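PDB 2B6C: 6-O-methylguanine DNA methyltransferase, which is of undetermined function but, as an all-helical AlkD-like member of the DNA alkylation repair family, probably acts in repair of alkylated DNA. Local coordinates for residues 32-35 and 36-40; 61-64 and 65-68; 157-160 and 161-164; 168-172 and 173-177. One frame throughout, in Å; residues are numbered along the deposited sequence.

Contact 1 (32-35 and 36-40); sequences IPAP and ERQAL
Ile-32 lays its CG2 methyl over the first turn of helix 34-48, 3.6 Å from Arg-37 N. The same methyl meets Leu-40 CD1 at 3.9 Å. It gets there because CG2 stands opposite the backbone N of Ile-32, while CG1 lies beside that N (chi1 -45°). Pro-33 holds the N-cap position and Pro-35 the second residue of the helix, where a missing N-H costs no helical bond. Pro-33 O accepts from Arg-37 N at 2.8 Å, and Ala-34 O accepts from Gln-38 N at 2.8 Å. In one of its two conformers the Glu-36 carboxylate slants across the Pro-33 ring, so this contact is doubtful. Arg-37 bends at chi3 (76°) and passes back beside Ala-34, whose O lies over one guanidinium face. Water 1 sits at the guanidinium edge, accepting from Arg-37 NH2 at 2.9 Å and donating to Ile-32 O, so the arginine is tied by solvent to the residue before the cap. Phe-9, in a loop, packs against Ile-32, Arg-37 and Leu-40. The stronger partner of Arg-37 is Asp-77, in a salt bridge from NH1 that joins this helix start to helix 69-81, and Glu-70 of that same helix accepts from Ile-32 N.

Contact 2 (61-64 and 65-68); sequences EAYY and QKTE
Glu-61 and Gln-65 meet one turn apart at the C-terminal end of helix 53-65, in an all-helical fold of the AlkD-like kind. Their side chains run at a slant to one another, carboxylate and amide planes 38° apart, and Gln-65 NE2 reaches both carboxylate oxygens through weak bonds only, 3.4 Å to Glu-61 OE1 and 3.2 Å to Glu-61 OE2. Both chains fold to meet: Glu-61 bends at chi2 (70°) and Gln-65 at chi2 (-53°), which brings the amide back along the last turn. Each end has a further partner, Tyr-97 OH for Glu-61 OE1 and Gln-100 OE1 for Gln-65 NE2, so the pair belongs to a wider polar network.

The amide nitrogen of Gln-65 also comes to the edge of the Tyr-64 ring, 3.9 Å from Tyr-64 CD2, with the two planes steeply inclined. Tyr-64 itself is buried, its hydroxyl bonded to Gln-100 O and Trp-110 NE1. On another side of the helix, Lys-66 runs alongside Tyr-63 in the same direction; its CD approaches Tyr-63 CD1 at 4.0 Å, and its ammonium end goes on to a cation-pi contact with Tyr-71.

The backbone is leaving the helix here. Gln-65 N still bonds to Glu-61 O at 3.1 Å, but Lys-66 N bonds weakly to Ala-62 O and, at 3.3 Å, to Tyr-63 O, lying above that carbonyl's plane.

Contact 3 (157-160 and 161-164); sequences QDLL and KKAI
Leu-160 meets Ile-164 one turn along helix 157-166, an i to i+4 apolar pair in the all-helical AlkD-like fold. At its root, Leu-160 CB sits beside the peptide to Lys-161. With CG opposite the backbone N (chi1 176°), the chain swings beside its carbonyl carbon and on toward the following turn. CG is 4.0 Å from Ile-164 CD1, and the CD1 methyl comes closer, 3.8 Å from that same atom. The two side chains slant across each other and touch through these terminal methyls.

Ile-164 reaches back with CG1 3.4 Å from Leu-160 O, the carbonyl that also accepts Ile-164 N at 3.0 Å. The hydrocarbon therefore lies close beside a backbone oxygen already used by the helix. Leu-160 and Ile-164 both pack against Ser-182 of helix 173-186, Ile-164 adding Ile-179 and Leu-183, while Trp-193 of helix 191-200 touches Leu-160.

Away from this apolar pair the lysines diverge. Lys-161 runs fully extended to a salt bridge with Glu-200, whereas Lys-162 bends at chi3 (72°) and brings its ammonium group to a cation-pi contact with Tyr-133. Along the backbone, Lys-161 N bonds to Gln-157 O at 2.8 Å and Ala-163 N to Leu-159 O at 2.9 Å; Lys-162 CB lies 3.3 Å from Asp-158 O.

Contact 4 (168-172 and 173-177); sequences RTTEE and FFIQK
An N-cap opens helix 173-186: Glu-172 occupies the cap position, and its side chain takes the amide of Phe-174, one of the first N-H groups, which have no carbonyl a turn earlier to serve them. Glu-172 OE2 receives Phe-174 N at 3.0 Å in a nearly straight bond (177°), using the lone pair that faces away from the other oxygen. A bend at chi2 (55°) curls the carboxylate over the helix start, where the helix dipole would probably favour its negative charge. The same oxygen lies 3.1 Å from Phe-174 CD1, slantwise to the ring. Phe-173 sets CD2 over the centre of the other ring, and Phe-174 turns CE2 to the edge of Phe-173; beyond them, Trp-103 meets Phe-174 edge-to-face.

Glu-172 O is gripped twice, by Gln-176 N, and by Ile-175 N from above the carbonyl plane. Nearby, Thr-170 and Ile-175 touch through CG2 methyls at 3.9 Å, and Phe-138 of helix 138-146 packs against Ile-175.

The buried Gln-176 amide joins the helix to the loop before it. Its NE2 donates to Thr-170 O at 2.7 Å, on a lone pair in the carbonyl plane, and more weakly to Arg-168 O. Its OE1 is bonded to Ser-204 and to water 2, which also donates to Arg-168 O, 2.7 Å from the water oxygen.

In the fold
All four contacts are local and partly buried, their centres 16 to 19 Å from the centre of the chain. Contacts 1 and 4 share a theme, the start of a helix, but contact 1 has a proline at its cap and an arginine salt-bridged to helix 69-81, contact 4 a glutamate cap and a glutamine. Contact 2 lies at a helix C-terminus, where bonds weaken and polar side chains meet; contact 3 takes up the first two turns of its helix, regular in its backbone, with an apolar pair toward helix 173-186 and charged or polar ends reaching other partners. Helix 69-81 packs against contacts 1 and 2. Contacts 3 and 4 occupy consecutive helices, contact 3 across the chain's centre from contacts 1 and 2.

Contact 1 (32-35 and 36-40)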
loop_
_atom_site.group_PDB
_atom_site.type_symbol
_atom_site.label_atom_id
_atom_site.label_comp_id
_atom_site.label_asym_id
_atom_site.label_seq_id
_atom_site.Cartn_x
_atom_site.Cartn_y
_atom_site.Cartn_z
ATOM N N ILE B 32 -21.463 -0.288 -16.673
ATOM C CA ILE B 32 -20.833 0.509 -15.624
ATOM C C ILE B 32 -19.434 0.938 -16.038
ATOM O O ILE B 32 -18.488 0.152 -15.904
ATOM C CB ILE B 32 -20.674 -0.300 -14.302
ATOM C CG1 ILE B 32 -21.954 -1.071 -13.953
ATOM C CG2 ILE B 32 -20.257 0.649 -13.147
ATOM C CD1 ILE B 32 -23.150 -0.189 -13.598
ATOM N N PRO B 33 -19.278 2.190 -16.491
ATOM C CA PRO B 33 -17.931 2.639 -16.866
ATOM C C PRO B 33 -16.955 2.599 -15.672
ATOM O O PRO B 33 -17.388 2.612 -14.517
ATOM C CB PRO B 33 -18.167 4.069 -17.384
ATOM C CG PRO B 33 -19.700 4.066 -17.795
ATOM C CD PRO B 33 -20.292 3.241 -16.692
ATOM N N ALA B 34 -15.662 2.524 -15.981
ATOM C CA ALA B 34 -14.586 2.346 -14.999
ATOM C C ALA B 34 -14.637 3.326 -13.820
ATOM O O ALA B 34 -14.646 2.863 -12.680
ATOM C CB ALA B 34 -13.228 2.371 -15.658
ATOM N N PRO B 35 -14.714 4.665 -14.079
ATOM C CA PRO B 35 -14.736 5.563 -12.912
ATOM C C PRO B 35 -15.912 5.288 -11.997
ATOM O O PRO B 35 -15.744 5.283 -10.789
ATOM C CB PRO B 35 -14.800 6.973 -13.531
ATOM C CG PRO B 35 -14.278 6.794 -14.943
ATOM C CD PRO B 35 -14.742 5.418 -15.346
ATOM N N GLU B 36 -17.081 5.002 -12.557
ATOM C CA GLU B 36 -18.229 4.655 -11.743
ATOM C C GLU B 36 -18.023 3.317 -11.031
ATOM O O GLU B 36 -18.339 3.193 -9.850
ATOM C CB GLU B 36 -19.490 4.676 -12.593
ATOM C CG GLU B 36 -19.906 6.096 -12.957
ATOM C CD GLU B 36 -19.954 6.334 -14.445
ATOM O OE1 GLU B 36 -21.075 6.479 -14.990
ATOM O OE2 GLU B 36 -18.858 6.371 -15.062
ATOM N N ARG B 37 -17.442 2.334 -11.731
ATOM C CA ARG B 37 -17.200 0.998 -11.159
ATOM C C ARG B 37 -16.257 1.078 -9.961
ATOM O O ARG B 37 -16.462 0.396 -8.965
ATOM C CB ARG B 37 -16.643 0.032 -12.219
ATOM C CG ARG B 37 -16.604 -1.440 -11.776
ATOM C CD ARG B 37 -15.599 -2.269 -12.622
ATOM N NE ARG B 37 -14.196 -2.017 -12.229
ATOM C CZ ARG B 37 -13.257 -1.483 -13.015
ATOM N NH1 ARG B 37 -12.029 -1.329 -12.552
ATOM N NH2 ARG B 37 -13.519 -1.130 -14.270
ATOM N N GLN B 38 -15.241 1.927 -10.087
ATOM C CA GLN B 38 -14.233 2.123 -9.069
ATOM C C GLN B 38 -14.825 2.781 -7.833
ATOM O O GLN B 38 -14.545 2.363 -6.717
ATOM C CB GLN B 38 -13.060 2.906 -9.633
ATOM C CG GLN B 38 -12.210 2.063 -10.620
ATOM C CD GLN B 38 -11.317 2.910 -11.548
ATOM O OE1 GLN B 38 -11.073 4.099 -11.282
ATOM N NE2 GLN B 38 -10.846 2.303 -12.648
ATOM N N ALA B 39 -15.695 3.770 -8.022
ATOM C CA ALA B 39 -16.391 4.388 -6.904
ATOM C C ALA B 39 -17.366 3.410 -6.237
ATOM O O ALA B 39 -17.527 3.429 -5.015
ATOM C CB ALA B 39 -17.115 5.697 -7.350
ATOM N N LEU B 40 -18.003 2.548 -7.031
ATOM C CA LEU B 40 -19.013 1.622 -6.507
ATOM C C LEU B 40 -18.400 0.419 -5.777
ATOM O O LEU B 40 -19.013 -0.175 -4.887
ATOM C CB LEU B 40 -19.929 1.135 -7.642
ATOM C CG LEU B 40 -20.664 2.185 -8.508
ATOM C CD1 LEU B 40 -21.515 1.475 -9.548
ATOM C CD2 LEU B 40 -21.520 3.163 -7.700
HETATM O O HOH W 1 -15.847 -0.756 -15.995
#

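Contact 2 (61-64 and 65-68)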
loop_
_atom_site.group_PDB
_atom_site.type_symbol
_atom_site.label_atom_id
_atom_site.label_comp_id
_atom_site.label_asym_id
_atom_site.label_seq_id
_atom_site.Cartn_x
_atom_site.Cartn_y
_atom_site.Cartn_z
ATOM N N GLU B 61 -12.363 -15.627 -7.420
ATOM C CA GLU B 61 -12.924 -16.625 -8.290
ATOM C C GLU B 61 -14.436 -16.403 -8.534
ATOM O O GLU B 61 -14.870 -16.440 -9.677
ATOM C CB GLU B 61 -12.595 -18.038 -7.768
ATOM C CG GLU B 61 -13.364 -19.176 -8.453
ATOM C CD GLU B 61 -12.944 -19.436 -9.924
ATOM O OE1 GLU B 61 -11.892 -18.927 -10.414
ATOM O OE2 GLU B 61 -13.673 -20.192 -10.601
ATOM N N ALA B 62 -15.227 -16.207 -7.480
ATOM C CA ALA B 62 -16.670 -15.922 -7.672
ATOM C C ALA B 62 -16.978 -14.695 -8.547
ATOM O O ALA B 62 -17.815 -14.792 -9.442
ATOM C CB ALA B 62 -17.421 -15.853 -6.336
ATOM N N TYR B 63 -16.283 -13.566 -8.347
ATOM C CA TYR B 63 -16.481 -12.395 -9.231
ATOM C C TYR B 63 -16.060 -12.678 -10.683
ATOM O O TYR B 63 -16.703 -12.215 -11.630
ATOM C CB TYR B 63 -15.764 -11.151 -8.694
ATOM C CG TYR B 63 -16.512 -10.490 -7.546
ATOM C CD1 TYR B 63 -17.627 -9.692 -7.786
ATOM C CD2 TYR B 63 -16.103 -10.667 -6.230
ATOM C CE1 TYR B 63 -18.335 -9.117 -6.740
ATOM C CE2 TYR B 63 -16.782 -10.109 -5.187
ATOM C CZ TYR B 63 -17.907 -9.325 -5.438
ATOM O OH TYR B 63 -18.590 -8.748 -4.394
ATOM N N TYR B 64 -14.984 -13.445 -10.868
ATOM C CA TYR B 64 -14.491 -13.714 -12.216
ATOM C C TYR B 64 -15.498 -14.554 -12.981
ATOM O O TYR B 64 -15.673 -14.394 -14.178
ATOM C CB TYR B 64 -13.122 -14.410 -12.185
ATOM C CG TYR B 64 -12.305 -14.120 -13.431
ATOM C CD1 TYR B 64 -11.573 -12.939 -13.535
ATOM C CD2 TYR B 64 -12.312 -14.995 -14.524
ATOM C CE1 TYR B 64 -10.844 -12.657 -14.670
ATOM C CE2 TYR B 64 -11.569 -14.717 -15.706
ATOM C CZ TYR B 64 -10.834 -13.555 -15.754
ATOM O OH TYR B 64 -10.097 -13.228 -16.886
ATOM N N GLN B 65 -16.218 -15.418 -12.272
ATOM C CA GLN B 65 -17.148 -16.303 -12.950
ATOM C C GLN B 65 -18.570 -15.705 -13.115
ATOM O O GLN B 65 -19.412 -16.308 -13.765
ATOM C CB GLN B 65 -17.144 -17.694 -12.291
ATOM C CG GLN B 65 -15.721 -18.360 -12.141
ATOM C CD GLN B 65 -14.874 -18.444 -13.459
ATOM O OE1 GLN B 65 -15.415 -18.493 -14.582
ATOM N NE2 GLN B 65 -13.532 -18.487 -13.306
ATOM N N LYS B 66 -18.819 -14.507 -12.576
ATOM C CA LYS B 66 -20.080 -13.814 -12.826
ATOM C C LYS B 66 -20.167 -13.418 -14.311
ATOM O O LYS B 66 -19.148 -13.284 -14.977
ATOM C CB LYS B 66 -20.231 -12.593 -11.892
ATOM C CG LYS B 66 -20.540 -12.976 -10.437
ATOM C CD LYS B 66 -20.634 -11.812 -9.424
ATOM C CE LYS B 66 -21.953 -11.013 -9.546
ATOM N NZ LYS B 66 -23.266 -11.782 -9.302
ATOM N N THR B 67 -21.389 -13.189 -14.798
ATOM C CA THR B 67 -21.655 -13.023 -16.208
ATOM C C THR B 67 -21.109 -11.757 -16.808
ATOM O O THR B 67 -20.439 -11.792 -17.839
ATOM C CB THR B 67 -23.180 -13.100 -16.471
ATOM O OG1 THR B 67 -23.592 -14.437 -16.219
ATOM C CG2 THR B 67 -23.510 -12.743 -17.944
ATOM N N GLU B 68 -21.431 -10.636 -16.175
ATOM C CA GLU B 68 -21.091 -9.347 -16.725
ATOM C C GLU B 68 -19.604 -9.071 -16.603
ATOM O O GLU B 68 -18.961 -9.415 -15.584
ATOM C CB GLU B 68 -21.928 -8.272 -16.048
ATOM C CG GLU B 68 -23.400 -8.525 -16.183
ATOM C CD GLU B 68 -24.034 -9.521 -15.150
ATOM O OE1 GLU B 68 -23.381 -10.257 -14.356
ATOM O OE2 GLU B 68 -25.260 -9.581 -15.189
#

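Contact 3 (157-160 and 161-164)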
loop_
_atom_site.group_PDB
_atom_site.type_symbol
_atom_site.label_atom_id
_atom_site.label_comp_id
_atom_site.label_asym_id
_atom_site.label_seq_id
_atom_site.Cartn_x
_atom_site.Cartn_y
_atom_site.Cartn_z
ATOM N N GLN B 157 16.688 -6.612 -19.932
ATOM C CA GLN B 157 16.834 -6.405 -21.367
ATOM C C GLN B 157 16.803 -7.692 -22.129
ATOM O O GLN B 157 16.183 -7.779 -23.183
ATOM C CB GLN B 157 18.168 -5.684 -21.676
ATOM C CG GLN B 157 18.128 -4.210 -21.339
ATOM C CD GLN B 157 19.494 -3.534 -21.400
ATOM O OE1 GLN B 157 19.591 -2.309 -21.275
ATOM N NE2 GLN B 157 20.544 -4.315 -21.631
ATOM N N ASP B 158 17.504 -8.684 -21.589
ATOM C CA ASP B 158 17.646 -9.984 -22.222
ATOM C C ASP B 158 16.318 -10.702 -22.354
ATOM O O ASP B 158 16.058 -11.352 -23.341
ATOM C CB ASP B 158 18.624 -10.829 -21.402
ATOM C CG ASP B 158 20.021 -10.251 -21.408
ATOM O OD1 ASP B 158 20.462 -9.773 -22.485
ATOM O OD2 ASP B 158 20.676 -10.291 -20.346
ATOM N N LEU B 159 15.492 -10.588 -21.319
ATOM C CA LEU B 159 14.191 -11.244 -21.332
ATOM C C LEU B 159 13.259 -10.540 -22.309
ATOM O O LEU B 159 12.566 -11.193 -23.086
ATOM C CB LEU B 159 13.600 -11.347 -19.920
ATOM C CG LEU B 159 14.412 -12.195 -18.921
ATOM C CD1 LEU B 159 13.671 -12.306 -17.584
ATOM C CD2 LEU B 159 14.734 -13.579 -19.454
ATOM N N LEU B 160 13.288 -9.205 -22.296
ATOM C CA LEU B 160 12.517 -8.407 -23.231
ATOM C C LEU B 160 12.887 -8.793 -24.657
ATOM O O LEU B 160 12.016 -9.127 -25.471
ATOM C CB LEU B 160 12.731 -6.897 -22.994
ATOM C CG LEU B 160 12.025 -5.945 -23.996
ATOM C CD1 LEU B 160 10.489 -6.179 -24.101
ATOM C CD2 LEU B 160 12.352 -4.501 -23.670
ATOM N N LYS B 161 14.187 -8.747 -24.940
ATOM C CA LYS B 161 14.708 -9.076 -26.246
ATOM C C LYS B 161 14.289 -10.490 -26.650
ATOM O O LYS B 161 13.827 -10.676 -27.776
ATOM C CB LYS B 161 16.231 -8.937 -26.271
ATOM C CG LYS B 161 16.847 -9.279 -27.622
ATOM C CD LYS B 161 18.363 -8.947 -27.674
ATOM C CE LYS B 161 18.961 -9.256 -29.059
ATOM N NZ LYS B 161 20.475 -9.149 -29.028
ATOM N N LYS B 162 14.441 -11.462 -25.739
ATOM C CA LYS B 162 14.055 -12.855 -26.017
ATOM C C LYS B 162 12.597 -13.009 -26.407
ATOM O O LYS B 162 12.275 -13.703 -27.385
ATOM C CB LYS B 162 14.373 -13.783 -24.830
ATOM C CG LYS B 162 14.209 -15.272 -25.187
ATOM C CD LYS B 162 14.755 -16.186 -24.088
ATOM C CE LYS B 162 13.873 -16.189 -22.846
ATOM N NZ LYS B 162 14.211 -17.387 -21.995
ATOM N N ALA B 163 11.706 -12.344 -25.662
ATOM C CA ALA B 163 10.277 -12.377 -25.975
ATOM C C ALA B 163 9.952 -11.768 -27.329
ATOM O O ALA B 163 9.077 -12.281 -28.043
ATOM C CB ALA B 163 9.433 -11.740 -24.892
ATOM N N ILE B 164 10.637 -10.685 -27.685
ATOM C CA ILE B 164 10.367 -10.037 -28.972
ATOM C C ILE B 164 10.841 -10.940 -30.107
ATOM O O ILE B 164 10.123 -11.110 -31.112
ATOM C CB ILE B 164 11.008 -8.636 -29.082
ATOM C CG1 ILE B 164 10.364 -7.681 -28.082
ATOM C CG2 ILE B 164 10.910 -8.084 -30.537
ATOM C CD1 ILE B 164 11.140 -6.417 -27.823
#

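Contact 4 (168-172 and 173-177)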
loop_
_atom_site.group_PDB
_atom_site.type_symbol
_atom_site.label_atom_id
_atom_site.label_comp_id
_atom_site.label_asym_id
_atom_site.label_seq_id
_atom_site.Cartn_x
_atom_site.Cartn_y
_atom_site.Cartn_z
ATOM N N ARG B 168 8.567 -12.271 -33.105
ATOM C CA ARG B 168 8.907 -11.284 -34.145
ATOM C C ARG B 168 7.996 -11.343 -35.412
ATOM O O ARG B 168 7.525 -10.298 -35.891
ATOM C CB ARG B 168 10.400 -11.363 -34.522
ATOM C CG ARG B 168 10.843 -10.321 -35.579
ATOM C CD ARG B 168 12.314 -10.506 -35.985
ATOM N NE ARG B 168 12.534 -11.737 -36.764
ATOM C CZ ARG B 168 12.295 -11.860 -38.073
ATOM N NH1 ARG B 168 11.799 -10.838 -38.780
ATOM N NH2 ARG B 168 12.527 -13.023 -38.676
ATOM N N THR B 169 7.748 -12.559 -35.910
ATOM C CA THR B 169 7.014 -12.793 -37.160
ATOM C C THR B 169 5.574 -13.256 -36.934
ATOM O O THR B 169 4.879 -13.629 -37.892
ATOM C CB THR B 169 7.720 -13.886 -38.018
ATOM O OG1 THR B 169 7.634 -15.147 -37.338
ATOM C CG2 THR B 169 9.175 -13.531 -38.232
ATOM N N THR B 170 5.139 -13.271 -35.677
ATOM C CA THR B 170 3.756 -13.615 -35.351
ATOM C C THR B 170 2.789 -12.602 -35.980
ATOM O O THR B 170 2.929 -11.405 -35.797
ATOM C CB THR B 170 3.563 -13.704 -33.836
ATOM O OG1 THR B 170 4.471 -14.691 -33.321
ATOM C CG2 THR B 170 2.121 -14.096 -33.477
ATOM N N GLU B 171 1.813 -13.110 -36.719
ATOM C CA GLU B 171 0.839 -12.337 -37.479
ATOM C C GLU B 171 -0.133 -11.558 -36.584
ATOM O O GLU B 171 -0.621 -10.463 -36.935
ATOM C CB GLU B 171 0.035 -13.309 -38.352
ATOM C CG GLU B 171 0.806 -14.564 -38.824
ATOM C CD GLU B 171 0.951 -15.679 -37.754
ATOM O OE1 GLU B 171 0.006 -15.911 -36.961
ATOM O OE2 GLU B 171 2.018 -16.333 -37.723
ATOM N N GLU B 172 -0.450 -12.157 -35.437
ATOM C CA GLU B 172 -1.451 -11.636 -34.518
ATOM C C GLU B 172 -1.270 -10.146 -34.129
ATOM O O GLU B 172 -0.250 -9.769 -33.521
ATOM C CB GLU B 172 -1.512 -12.518 -33.258
ATOM C CG GLU B 172 -2.475 -12.000 -32.202
ATOM C CD GLU B 172 -3.882 -11.799 -32.754
ATOM O OE1 GLU B 172 -4.469 -12.764 -33.280
ATOM O OE2 GLU B 172 -4.393 -10.680 -32.670
ATOM N N PHE B 173 -2.277 -9.335 -34.469
ATOM C CA PHE B 173 -2.356 -7.926 -34.072
ATOM C C PHE B 173 -2.037 -7.695 -32.592
ATOM O O PHE B 173 -1.263 -6.815 -32.263
ATOM C CB PHE B 173 -3.740 -7.320 -34.414
ATOM C CG PHE B 173 -3.989 -5.964 -33.775
ATOM C CD1 PHE B 173 -3.527 -4.783 -34.376
ATOM C CD2 PHE B 173 -4.659 -5.874 -32.535
ATOM C CE1 PHE B 173 -3.748 -3.530 -33.774
ATOM C CE2 PHE B 173 -4.873 -4.630 -31.917
ATOM C CZ PHE B 173 -4.414 -3.456 -32.540
ATOM N N PHE B 174 -2.626 -8.471 -31.697
ATOM C CA PHE B 174 -2.433 -8.222 -30.266
ATOM C C PHE B 174 -1.016 -8.574 -29.815
ATOM O O PHE B 174 -0.578 -8.170 -28.743
ATOM C CB PHE B 174 -3.454 -8.977 -29.431
ATOM C CG PHE B 174 -4.860 -8.454 -29.583
ATOM C CD1 PHE B 174 -5.803 -9.174 -30.309
ATOM C CD2 PHE B 174 -5.241 -7.239 -28.999
ATOM C CE1 PHE B 174 -7.117 -8.683 -30.446
ATOM C CE2 PHE B 174 -6.546 -6.756 -29.144
ATOM C CZ PHE B 174 -7.477 -7.480 -29.864
ATOM N N ILE B 175 -0.314 -9.352 -30.628
ATOM C CA ILE B 175 1.075 -9.649 -30.330
ATOM C C ILE B 175 1.982 -8.552 -30.895
ATOM O O ILE B 175 2.855 -8.036 -30.186
ATOM C CB ILE B 175 1.460 -11.083 -30.795
ATOM C CG1 ILE B 175 0.872 -12.132 -29.847
ATOM C CG2 ILE B 175 2.958 -11.204 -30.951
ATOM C CD1 ILE B 175 1.526 -12.183 -28.440
ATOM N N GLN B 176 1.746 -8.129 -32.135
ATOM C CA GLN B 176 2.625 -7.118 -32.724
ATOM C C GLN B 176 2.479 -5.775 -31.971
ATOM O O GLN B 176 3.468 -5.071 -31.744
ATOM C CB GLN B 176 2.381 -6.970 -34.234
ATOM C CG GLN B 176 2.858 -8.184 -35.062
ATOM C CD GLN B 176 4.312 -8.457 -34.813
ATOM O OE1 GLN B 176 5.087 -7.524 -34.703
ATOM N NE2 GLN B 176 4.690 -9.715 -34.673
ATOM N N LYS B 177 1.244 -5.451 -31.590
ATOM C CA LYS B 177 0.929 -4.314 -30.751
ATOM C C LYS B 177 1.692 -4.369 -29.434
ATOM O O LYS B 177 2.222 -3.358 -28.992
ATOM C CB LYS B 177 -0.551 -4.326 -30.436
ATOM C CG LYS B 177 -1.252 -3.031 -30.760
ATOM C CD LYS B 177 -0.897 -1.986 -29.748
ATOM C CE LYS B 177 -1.893 -0.882 -29.788
ATOM N NZ LYS B 177 -1.208 0.433 -30.067
HETATM O O HOH W 2 7.894 -7.682 -35.207
#